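Local coordinates for protein Myo-inositol 2-dehydrogenase (Thermotoga maritima, PDB 3EZY) that catalyses the NAD(+)-dependent oxidation of myo-inositol to scyllo-inosose, and so probably serves in a myo-inositol degradation pathway, at residues A[67-72]-A[90-95]; A[121-126]-A[279-284]; A[150-155]-A[237-242]. One frame throughout, in Å; residues are numbered along the deposited sequence.

Contact 1: residues A[67-72]-A[90-95]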
loop_
_atom_site.group_PDB
_atom_site.type_symbol
_atom_site.label_atom_id
_atom_site.label_comp_id
_atom_site.label_asym_id
_atom_site.label_seq_id
_atom_site.Cartn_x
_atom_site.Cartn_y
_atom_site.Cartn_z
ATOM N N ALA A 67 -12.139 -23.776 -36.811
ATOM C CA ALA A 67 -11.234 -22.667 -36.544
ATOM C C ALA A 67 -9.927 -23.256 -36.048
ATOM O O ALA A 67 -9.887 -24.351 -35.502
ATOM C CB ALA A 67 -11.863 -21.713 -35.495
ATOM N N VAL A 68 -8.837 -22.549 -36.283
ATOM C CA VAL A 68 -7.521 -23.084 -36.018
ATOM C C VAL A 68 -6.717 -22.110 -35.163
ATOM O O VAL A 68 -6.742 -20.898 -35.411
ATOM C CB VAL A 68 -6.774 -23.279 -37.355
ATOM C CG1 VAL A 68 -5.377 -23.795 -37.125
ATOM C CG2 VAL A 68 -7.541 -24.241 -38.269
ATOM N N LEU A 69 -5.982 -22.641 -34.180
ATOM C CA LEU A 69 -5.005 -21.839 -33.422
ATOM C C LEU A 69 -3.609 -22.175 -33.906
ATOM O O LEU A 69 -3.113 -23.285 -33.667
ATOM C CB LEU A 69 -5.094 -22.110 -31.911
ATOM C CG LEU A 69 -6.488 -22.115 -31.267
ATOM C CD1 LEU A 69 -6.437 -22.182 -29.715
ATOM C CD2 LEU A 69 -7.370 -20.915 -31.669
ATOM N N VAL A 70 -2.972 -21.235 -34.605
ATOM C CA VAL A 70 -1.595 -21.415 -35.081
ATOM C C VAL A 70 -0.609 -20.994 -33.969
ATOM O O VAL A 70 -0.449 -19.792 -33.683
ATOM C CB VAL A 70 -1.331 -20.608 -36.390
ATOM C CG1 VAL A 70 0.115 -20.702 -36.806
ATOM C CG2 VAL A 70 -2.307 -21.062 -37.525
ATOM N N CYS A 71 0.068 -21.981 -33.358
ATOM C CA CYS A 71 0.950 -21.725 -32.215
ATOM C C CYS A 71 2.280 -22.400 -32.445
ATOM O O CYS A 71 2.930 -22.826 -31.511
ATOM C CB CYS A 71 0.338 -22.296 -30.921
ATOM S SG CYS A 71 -1.374 -21.805 -30.577
ATOM N N SER A 72 2.667 -22.519 -33.702
ATOM C CA SER A 72 3.893 -23.213 -34.059
ATOM C C SER A 72 4.968 -22.141 -34.203
ATOM O O SER A 72 4.710 -20.956 -33.983
ATOM C CB SER A 72 3.676 -23.903 -35.395
ATOM O OG SER A 72 3.096 -22.945 -36.277
ATOM N N HIS A 90 -11.480 -20.040 -39.978
ATOM C CA HIS A 90 -11.158 -18.897 -39.115
ATOM C C HIS A 90 -9.858 -19.141 -38.362
ATOM O O HIS A 90 -9.604 -20.263 -37.939
ATOM C CB HIS A 90 -12.291 -18.682 -38.135
ATOM C CG HIS A 90 -13.561 -18.268 -38.800
ATOM N ND1 HIS A 90 -13.661 -17.118 -39.555
ATOM C CD2 HIS A 90 -14.780 -18.858 -38.838
ATOM C CE1 HIS A 90 -14.898 -17.008 -40.011
ATOM N NE2 HIS A 90 -15.596 -18.048 -39.589
ATOM N N VAL A 91 -9.005 -18.125 -38.231
ATOM C CA VAL A 91 -7.656 -18.391 -37.738
ATOM C C VAL A 91 -7.197 -17.429 -36.636
ATOM O O VAL A 91 -7.343 -16.190 -36.757
ATOM C CB VAL A 91 -6.578 -18.524 -38.913
ATOM C CG1 VAL A 91 -6.578 -17.339 -39.828
ATOM C CG2 VAL A 91 -5.167 -18.733 -38.352
ATOM N N PHE A 92 -6.680 -18.011 -35.545
ATOM C CA PHE A 92 -6.018 -17.242 -34.479
ATOM C C PHE A 92 -4.541 -17.545 -34.617
ATOM O O PHE A 92 -4.160 -18.724 -34.777
ATOM C CB PHE A 92 -6.566 -17.683 -33.110
ATOM C CG PHE A 92 -5.757 -17.213 -31.909
ATOM C CD1 PHE A 92 -6.169 -16.112 -31.157
ATOM C CD2 PHE A 92 -4.591 -17.886 -31.527
ATOM C CE1 PHE A 92 -5.398 -15.666 -30.030
ATOM C CE2 PHE A 92 -3.842 -17.479 -30.410
ATOM C CZ PHE A 92 -4.243 -16.352 -29.665
ATOM N N CYS A 93 -3.698 -16.504 -34.612
ATOM C CA CYS A 93 -2.256 -16.690 -34.714
ATOM C C CYS A 93 -1.534 -16.090 -33.503
ATOM O O CYS A 93 -1.653 -14.884 -33.221
ATOM C CB CYS A 93 -1.711 -16.037 -36.009
ATOM S SG CYS A 93 0.002 -16.437 -36.398
ATOM N N GLU A 94 -0.733 -16.913 -32.836
ATOM C CA GLU A 94 0.072 -16.433 -31.726
ATOM C C GLU A 94 0.999 -15.307 -32.190
ATOM O O GLU A 94 1.376 -15.229 -33.390
ATOM C CB GLU A 94 0.911 -17.588 -31.109
ATOM C CG GLU A 94 0.273 -18.199 -29.841
ATOM C CD GLU A 94 -0.111 -17.108 -28.823
ATOM O OE1 GLU A 94 -1.235 -17.133 -28.273
ATOM O OE2 GLU A 94 0.720 -16.207 -28.581
ATOM N N LYS A 95 1.355 -14.434 -31.251
ATOM C CA LYS A 95 2.377 -13.437 -31.433
ATOM C C LYS A 95 3.697 -14.120 -31.758
ATOM O O LYS A 95 3.999 -15.179 -31.188
ATOM C CB LYS A 95 2.543 -12.629 -30.112
ATOM C CG LYS A 95 3.935 -11.939 -29.946
ATOM C CD LYS A 95 5.031 -12.843 -29.362
ATOM C CE LYS A 95 6.244 -12.044 -28.937
ATOM N NZ LYS A 95 7.507 -12.855 -28.909
#
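Leu69 CD2 approaches the Phe92 ring obliquely, 3.6 Å from Phe92 CB and a little farther from CG. At the edge of that ring, in its plane, sits Glu94 OE1, whose hydrogen bond goes to His17 NE2. The ring of His17 also meets Phe92 edge-to-face, and Phe119 closes on it with the two ring planes inclined. The two segments are neighbouring parallel strands of the NAD-binding Rossmann fold, joined through helix 77-86 as a beta-alpha-beta crossover. Val68, Leu69 and Val70 pair in register with Val91, Phe92 and Cys93, and the strand axes diverge by only 16°. Four backbone bonds hold the pair. Val68 N gives to His90 O and Val70 N to Phe92 O at 2.8 Å; in return Phe92 N gives to Val68 O and Glu94 N to Val70 O at 3.0 Å, the last nearly straight at 176°. Side chains alternate across the sheet. Ala67, Leu69, His90 and Phe92 share the face covered by helix 277-298, with Ala67 CB 4.0 Å from His90 CB, while the His90 ring turns off to bond Ile117 N through ND1. Val68, Val70, Val91 and Cys93 occupy the other face, and Val68, Val70 and Cys93 touch helix 77-86. Here CG2 of Val91 stands anti to the backbone N, which brings it to 3.8 Å from Val70 CG2, while Val70 CG1 comes within 4.3 Å of Cys93 SG. Just past the last bridge, where Cys71 also touches what is probably the glycine-rich dinucleotide-binding turn, its SG rests 4.0 Å from Glu94 CG.

Contact 2: residues A[121-126]-A[279-284]; sequences GFNRRF and ERYRDS
Asn123 faces Ser284 from CB to its amide nitrogen. Asn123 CB and CG both stand 4.0 Å from Ser284 OG, and ND2 at the tip closes the approach with a hydrogen bond to that oxygen, 3.1 Å long and 170° at the hydrogen. The serine oxygen lies almost in the amide plane. The chi1 of 62° sets Asn123 CG between the backbone N and the carbonyl carbon, and from there ND2 also reaches Tyr281 CD2 at 3.6 Å, the amide and ring planes steeply inclined. Ser284 OG in turn donates a hydrogen bond to Tyr281 O, 2.9 Å away in the preceding turn of the helix, so one hydroxyl accepts from the loop and donates to its own helix. An alanine at Ser284 would remove that hydroxyl and is likely to leave the Asn123 amide without its acceptor and Tyr281 O without this donor. The 3-10 turn 123-126 follows the last strand of the parallel Rossmann sheet, and helix 277-298 packs against it at a kink, where the amides of Asp283 and Ser284 miss the usual helical hydrogen bond. Ser284 CB meets Asn123 O at 3.5 Å, and Phe126 CB lies 3.7 Å from Ser284 O. Arg124, extended from CG to NE, brings its guanidinium obliquely to the hydroxyl end of Tyr281, the two planes 14° apart, with Arg124 NH2 3.2 Å from Tyr281 OH. That hydroxyl is hydrogen-bonded to Gln239 NE2, while Arg280 CG covers one face of the tyrosine ring at 3.7 Å above its plane.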
loop_
_atom_site.group_PDB
_atom_site.type_symbol
_atom_site.label_atom_id
_atom_site.label_comp_id
_atom_site.label_asym_id
_atom_site.label_seq_id
_atom_site.Cartn_x
_atom_site.Cartn_y
_atom_site.Cartn_z
ATOM N N GLY A 121 -2.671 -12.835 -31.590
ATOM C CA GLY A 121 -2.629 -13.250 -30.199
ATOM C C GLY A 121 -1.902 -12.274 -29.272
ATOM O O GLY A 121 -0.891 -12.659 -28.656
ATOM N N PHE A 122 -2.388 -11.030 -29.162
ATOM C CA PHE A 122 -1.869 -10.109 -28.118
ATOM C C PHE A 122 -2.628 -10.340 -26.812
ATOM O O PHE A 122 -3.615 -9.673 -26.526
ATOM C CB PHE A 122 -1.926 -8.663 -28.589
ATOM C CG PHE A 122 -0.872 -8.343 -29.620
ATOM C CD1 PHE A 122 0.455 -8.743 -29.422
ATOM C CD2 PHE A 122 -1.192 -7.636 -30.761
ATOM C CE1 PHE A 122 1.428 -8.437 -30.351
ATOM C CE2 PHE A 122 -0.222 -7.280 -31.681
ATOM C CZ PHE A 122 1.089 -7.716 -31.505
ATOM N N ASN A 123 -2.216 -11.361 -26.069
ATOM C CA ASN A 123 -2.968 -11.779 -24.888
ATOM C C ASN A 123 -3.036 -10.744 -23.762
ATOM O O ASN A 123 -3.958 -10.756 -22.975
ATOM C CB ASN A 123 -2.401 -13.100 -24.311
ATOM C CG ASN A 123 -0.953 -12.957 -23.854
ATOM O OD1 ASN A 123 -0.065 -12.727 -24.676
ATOM N ND2 ASN A 123 -0.705 -13.085 -22.544
ATOM N N ARG A 124 -2.054 -9.866 -23.645
ATOM C CA ARG A 124 -2.088 -8.921 -22.523
ATOM C C ARG A 124 -3.254 -7.937 -22.625
ATOM O O ARG A 124 -3.575 -7.300 -21.630
ATOM C CB ARG A 124 -0.756 -8.160 -22.348
ATOM C CG ARG A 124 0.467 -9.098 -22.316
ATOM C CD ARG A 124 1.775 -8.398 -21.947
ATOM N NE ARG A 124 2.911 -9.342 -22.105
ATOM C CZ ARG A 124 4.185 -8.964 -22.248
ATOM N NH1 ARG A 124 4.496 -7.665 -22.209
ATOM N NH2 ARG A 124 5.153 -9.875 -22.409
ATOM N N ARG A 125 -3.876 -7.775 -23.801
ATOM C CA ARG A 125 -5.103 -6.929 -23.817
ATOM C C ARG A 125 -6.176 -7.536 -22.946
ATOM O O ARG A 125 -7.146 -6.857 -22.657
ATOM C CB ARG A 125 -5.728 -6.788 -25.194
ATOM C CG ARG A 125 -4.833 -6.087 -26.203
ATOM C CD ARG A 125 -5.646 -5.663 -27.400
ATOM N NE ARG A 125 -4.826 -5.032 -28.433
ATOM C CZ ARG A 125 -5.352 -4.343 -29.437
ATOM N NH1 ARG A 125 -6.661 -4.287 -29.534
ATOM N NH2 ARG A 125 -4.575 -3.744 -30.354
ATOM N N PHE A 126 -6.036 -8.833 -22.583
ATOM C CA PHE A 126 -7.097 -9.503 -21.867
ATOM C C PHE A 126 -6.714 -9.777 -20.438
ATOM O O PHE A 126 -7.423 -10.522 -19.776
ATOM C CB PHE A 126 -7.524 -10.818 -22.590
ATOM C CG PHE A 126 -7.965 -10.582 -24.030
ATOM C CD1 PHE A 126 -9.282 -10.247 -24.315
ATOM C CD2 PHE A 126 -7.032 -10.609 -25.076
ATOM C CE1 PHE A 126 -9.695 -9.990 -25.628
ATOM C CE2 PHE A 126 -7.431 -10.363 -26.400
ATOM C CZ PHE A 126 -8.775 -10.053 -26.670
ATOM N N GLU A 279 1.341 -19.070 -13.919
ATOM C CA GLU A 279 0.598 -18.335 -12.893
ATOM C C GLU A 279 0.406 -16.896 -13.345
ATOM O O GLU A 279 -0.605 -16.287 -13.064
ATOM C CB GLU A 279 1.313 -18.369 -11.535
ATOM C CG GLU A 279 2.617 -17.596 -11.519
ATOM C CD GLU A 279 3.325 -17.631 -10.140
ATOM O OE1 GLU A 279 2.720 -18.106 -9.163
ATOM O OE2 GLU A 279 4.492 -17.223 -10.028
ATOM N N ARG A 280 1.376 -16.358 -14.070
ATOM C CA ARG A 280 1.251 -14.984 -14.599
ATOM C C ARG A 280 0.178 -14.845 -15.699
ATOM O O ARG A 280 -0.638 -13.899 -15.689
ATOM C CB ARG A 280 2.610 -14.453 -15.112
ATOM C CG ARG A 280 2.515 -13.114 -15.889
ATOM C CD ARG A 280 2.142 -11.987 -14.910
ATOM N NE ARG A 280 1.943 -10.681 -15.541
ATOM C CZ ARG A 280 0.847 -10.310 -16.214
ATOM N NH1 ARG A 280 -0.156 -11.169 -16.407
ATOM N NH2 ARG A 280 0.764 -9.085 -16.743
ATOM N N TYR A 281 0.194 -15.765 -16.661
ATOM C CA TYR A 281 -0.489 -15.505 -17.932
ATOM C C TYR A 281 -1.744 -16.306 -18.209
ATOM O O TYR A 281 -2.478 -16.033 -19.181
ATOM C CB TYR A 281 0.485 -15.735 -19.103
ATOM C CG TYR A 281 1.553 -14.651 -19.311
ATOM C CD1 TYR A 281 2.890 -14.982 -19.322
ATOM C CD2 TYR A 281 1.199 -13.306 -19.529
ATOM C CE1 TYR A 281 3.867 -14.031 -19.557
ATOM C CE2 TYR A 281 2.151 -12.336 -19.753
ATOM C CZ TYR A 281 3.491 -12.713 -19.780
ATOM O OH TYR A 281 4.462 -11.777 -19.987
ATOM N N ARG A 282 -1.978 -17.333 -17.409
ATOM C CA ARG A 282 -3.036 -18.282 -17.748
ATOM C C ARG A 282 -4.419 -17.651 -17.915
ATOM O O ARG A 282 -5.160 -17.994 -18.864
ATOM C CB ARG A 282 -3.086 -19.403 -16.694
ATOM C CG ARG A 282 -4.413 -20.140 -16.611
ATOM C CD ARG A 282 -4.511 -21.264 -17.602
ATOM N NE ARG A 282 -3.743 -22.456 -17.212
ATOM C CZ ARG A 282 -3.536 -23.518 -18.010
ATOM N NH1 ARG A 282 -4.034 -23.548 -19.248
ATOM N NH2 ARG A 282 -2.824 -24.556 -17.577
ATOM N N ASP A 283 -4.791 -16.741 -17.012
ATOM C CA ASP A 283 -6.113 -16.123 -17.111
ATOM C C ASP A 283 -6.253 -15.229 -18.338
ATOM O O ASP A 283 -7.326 -15.183 -18.935
ATOM C CB ASP A 283 -6.481 -15.301 -15.874
ATOM C CG ASP A 283 -7.886 -14.725 -15.973
ATOM O OD1 ASP A 283 -8.845 -15.517 -16.216
ATOM O OD2 ASP A 283 -8.044 -13.472 -15.841
ATOM N N SER A 284 -5.187 -14.519 -18.716
ATOM C CA SER A 284 -5.246 -13.663 -19.929
ATOM C C SER A 284 -5.379 -14.531 -21.184
ATOM O O SER A 284 -6.105 -14.198 -22.102
ATOM C CB SER A 284 -4.011 -12.746 -20.044
ATOM O OG SER A 284 -2.834 -13.465 -20.369
#

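Contact 3: residues A[150-155]-A[237-242]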
loop_
_atom_site.group_PDB
_atom_site.type_symbol
_atom_site.label_atom_id
_atom_site.label_comp_id
_atom_site.label_asym_id
_atom_site.label_seq_id
_atom_site.Cartn_x
_atom_site.Cartn_y
_atom_site.Cartn_z
ATOM N N ILE A 150 5.062 2.553 -19.589
ATOM C CA ILE A 150 4.986 1.108 -19.502
ATOM C C ILE A 150 6.338 0.550 -19.116
ATOM O O ILE A 150 7.373 0.883 -19.703
ATOM C CB ILE A 150 4.540 0.473 -20.849
ATOM C CG1 ILE A 150 3.149 0.987 -21.259
ATOM C CG2 ILE A 150 4.653 -1.090 -20.808
ATOM C CD1 ILE A 150 2.695 0.512 -22.647
ATOM N N THR A 151 6.336 -0.310 -18.114
ATOM C CA THR A 151 7.548 -1.042 -17.760
ATOM C C THR A 151 7.197 -2.480 -17.974
ATOM O O THR A 151 6.162 -2.921 -17.480
ATOM C CB THR A 151 7.877 -0.818 -16.283
ATOM O OG1 THR A 151 8.220 0.559 -16.103
ATOM C CG2 THR A 151 9.014 -1.743 -15.796
ATOM N N SER A 152 8.013 -3.205 -18.729
ATOM C CA SER A 152 7.805 -4.645 -18.915
ATOM C C SER A 152 9.117 -5.359 -18.869
ATOM O O SER A 152 9.939 -5.230 -19.796
ATOM C CB SER A 152 7.118 -4.965 -20.239
ATOM O OG SER A 152 5.806 -4.411 -20.237
ATOM N N ARG A 153 9.298 -6.113 -17.788
ATOM C CA ARG A 153 10.517 -6.873 -17.518
ATOM C C ARG A 153 10.132 -8.339 -17.236
ATOM O O ARG A 153 9.124 -8.610 -16.539
ATOM C CB ARG A 153 11.280 -6.272 -16.314
ATOM C CG ARG A 153 11.352 -4.759 -16.299
ATOM C CD ARG A 153 12.135 -4.194 -15.090
ATOM N NE ARG A 153 12.355 -2.758 -15.275
ATOM C CZ ARG A 153 12.196 -1.829 -14.348
ATOM N NH1 ARG A 153 11.851 -2.149 -13.080
ATOM N NH2 ARG A 153 12.393 -0.559 -14.697
ATOM N N ASP A 154 10.931 -9.262 -17.774
ATOM C CA ASP A 154 10.771 -10.723 -17.588
ATOM C C ASP A 154 11.741 -11.199 -16.507
ATOM O O ASP A 154 12.759 -10.549 -16.277
ATOM C CB ASP A 154 11.095 -11.498 -18.879
ATOM C CG ASP A 154 10.029 -11.357 -19.959
ATOM O OD1 ASP A 154 8.852 -11.023 -19.661
ATOM O OD2 ASP A 154 10.375 -11.563 -21.143
ATOM N N PRO A 155 11.418 -12.313 -15.825
ATOM C CA PRO A 155 12.372 -12.831 -14.824
ATOM C C PRO A 155 13.669 -13.361 -15.449
ATOM O O PRO A 155 14.730 -13.262 -14.811
ATOM C CB PRO A 155 11.615 -13.980 -14.124
ATOM C CG PRO A 155 10.295 -14.123 -14.862
ATOM C CD PRO A 155 10.055 -12.848 -15.625
ATOM N N TYR A 237 8.130 -11.166 -12.812
ATOM C CA TYR A 237 7.569 -10.237 -13.799
ATOM C C TYR A 237 7.375 -8.858 -13.209
ATOM O O TYR A 237 6.967 -8.720 -12.053
ATOM C CB TYR A 237 6.238 -10.730 -14.296
ATOM C CG TYR A 237 6.371 -11.969 -15.138
ATOM C CD1 TYR A 237 6.672 -11.871 -16.502
ATOM C CD2 TYR A 237 6.227 -13.224 -14.581
ATOM C CE1 TYR A 237 6.817 -13.052 -17.297
ATOM C CE2 TYR A 237 6.330 -14.406 -15.391
ATOM C CZ TYR A 237 6.651 -14.289 -16.730
ATOM O OH TYR A 237 6.780 -15.422 -17.528
ATOM N N ASP A 238 7.660 -7.834 -14.008
ATOM C CA ASP A 238 7.321 -6.473 -13.660
ATOM C C ASP A 238 6.693 -5.886 -14.887
ATOM O O ASP A 238 7.411 -5.507 -15.820
ATOM C CB ASP A 238 8.569 -5.663 -13.314
ATOM C CG ASP A 238 8.232 -4.355 -12.617
ATOM O OD1 ASP A 238 7.087 -3.872 -12.746
ATOM O OD2 ASP A 238 9.120 -3.794 -11.947
ATOM N N GLN A 239 5.369 -5.782 -14.883
ATOM C CA GLN A 239 4.668 -5.236 -15.992
ATOM C C GLN A 239 3.657 -4.202 -15.487
ATOM O O GLN A 239 2.574 -4.557 -15.006
ATOM C CB GLN A 239 3.956 -6.364 -16.731
ATOM C CG GLN A 239 4.955 -7.326 -17.358
ATOM C CD GLN A 239 4.314 -8.550 -17.944
ATOM O OE1 GLN A 239 3.178 -8.867 -17.646
ATOM N NE2 GLN A 239 5.025 -9.218 -18.813
ATOM N N ARG A 240 4.052 -2.931 -15.509
ATOM C CA ARG A 240 3.188 -1.895 -14.999
ATOM C C ARG A 240 2.764 -0.989 -16.104
ATOM O O ARG A 240 3.486 -0.799 -17.058
ATOM C CB ARG A 240 3.898 -1.072 -13.914
ATOM C CG ARG A 240 4.009 -1.822 -12.567
ATOM C CD ARG A 240 4.888 -1.056 -11.627
ATOM N NE ARG A 240 6.286 -1.328 -11.931
ATOM C CZ ARG A 240 7.270 -0.431 -11.896
ATOM N NH1 ARG A 240 7.004 0.826 -11.644
ATOM N NH2 ARG A 240 8.533 -0.783 -12.157
ATOM N N ILE A 241 1.585 -0.388 -15.963
ATOM C CA ILE A 241 1.164 0.632 -16.924
ATOM C C ILE A 241 0.665 1.845 -16.149
ATOM O O ILE A 241 -0.073 1.703 -15.174
ATOM C CB ILE A 241 0.001 0.128 -17.829
ATOM C CG1 ILE A 241 0.478 -1.071 -18.665
ATOM C CG2 ILE A 241 -0.505 1.319 -18.695
ATOM C CD1 ILE A 241 -0.666 -1.858 -19.472
ATOM N N GLU A 242 1.093 3.035 -16.557
ATOM C CA GLU A 242 0.511 4.241 -16.011
ATOM C C GLU A 242 0.106 5.188 -17.146
ATOM O O GLU A 242 0.818 5.331 -18.162
ATOM C CB GLU A 242 1.516 4.925 -15.050
ATOM C CG GLU A 242 1.088 6.285 -14.643
ATOM C CD GLU A 242 2.230 7.064 -14.011
ATOM O OE1 GLU A 242 3.155 6.407 -13.463
ATOM O OE2 GLU A 242 2.177 8.303 -14.090
HETATM O O HOH W 1 3.683 -3.693 -18.854
HETATM O O HOH W 2 7.422 -8.615 -19.311
#
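Arg153 and Asp238 lie side by side, Arg153 NH1 3.4 Å from Asp238 OD2 in a salt bridge whose flat groups stand nearly perpendicular. They belong to adjacent antiparallel strands of the C-terminal domain's open beta sheet, the hydrogen-bonded pairs being Thr151 with Arg240 and Arg153 with Asp238. Asp238 is gripped side-on by Arg240: NE meets OD1 on its syn lone pair at 2.8 Å, and NH2 meets OD2. The carboxylate shared by the two guanidinium groups probably offsets the repulsion between Arg153 NH1 and Arg240 NH2. Thr151 CG2 sits over the Arg153 guanidinium, 3.4 Å above its centre. Further out, Asp228 binds Arg153 NH2 and Tyr235 OH bonds Asp238 OD2. Glu242 of a second subunit forms salt bridges with Arg153 and Arg240, and Arg249 of that subunit with Asp238, so the network spans the subunit interface. On the opposite face Ile150 CG1 lies 4.3 Å from Ile241 CG1, a water donates to Asp154 OD1, and Gln239 NE2 bonds Tyr281 OH. At the strand end, Pro155 lies over one face of the Tyr237 ring, its CD 3.6 Å from the centroid and 10° off the normal, in a CH-pi contact.

In the fold
From the N terminus, contact 1 closes first, a short loop holding one helix between two strands of the Rossmann sheet. The chain then runs through strand 118-121, where Gly121 N probably bonds Cys93 O, tying contact 1 to the start of contact 2. Contact 2 closes a far longer loop, since 279-284 returns after most strands of the C-terminal sheet to pack beside the Rossmann strands. Contact 3 opens and closes within that loop, joining two strands of the C-terminal sheet. Contact 2 thus stands between the domains: Tyr281 OH meets Gln239 NE2 of contact 3, whereas contacts 1 and 3 keep about 8 Å between nearest atoms.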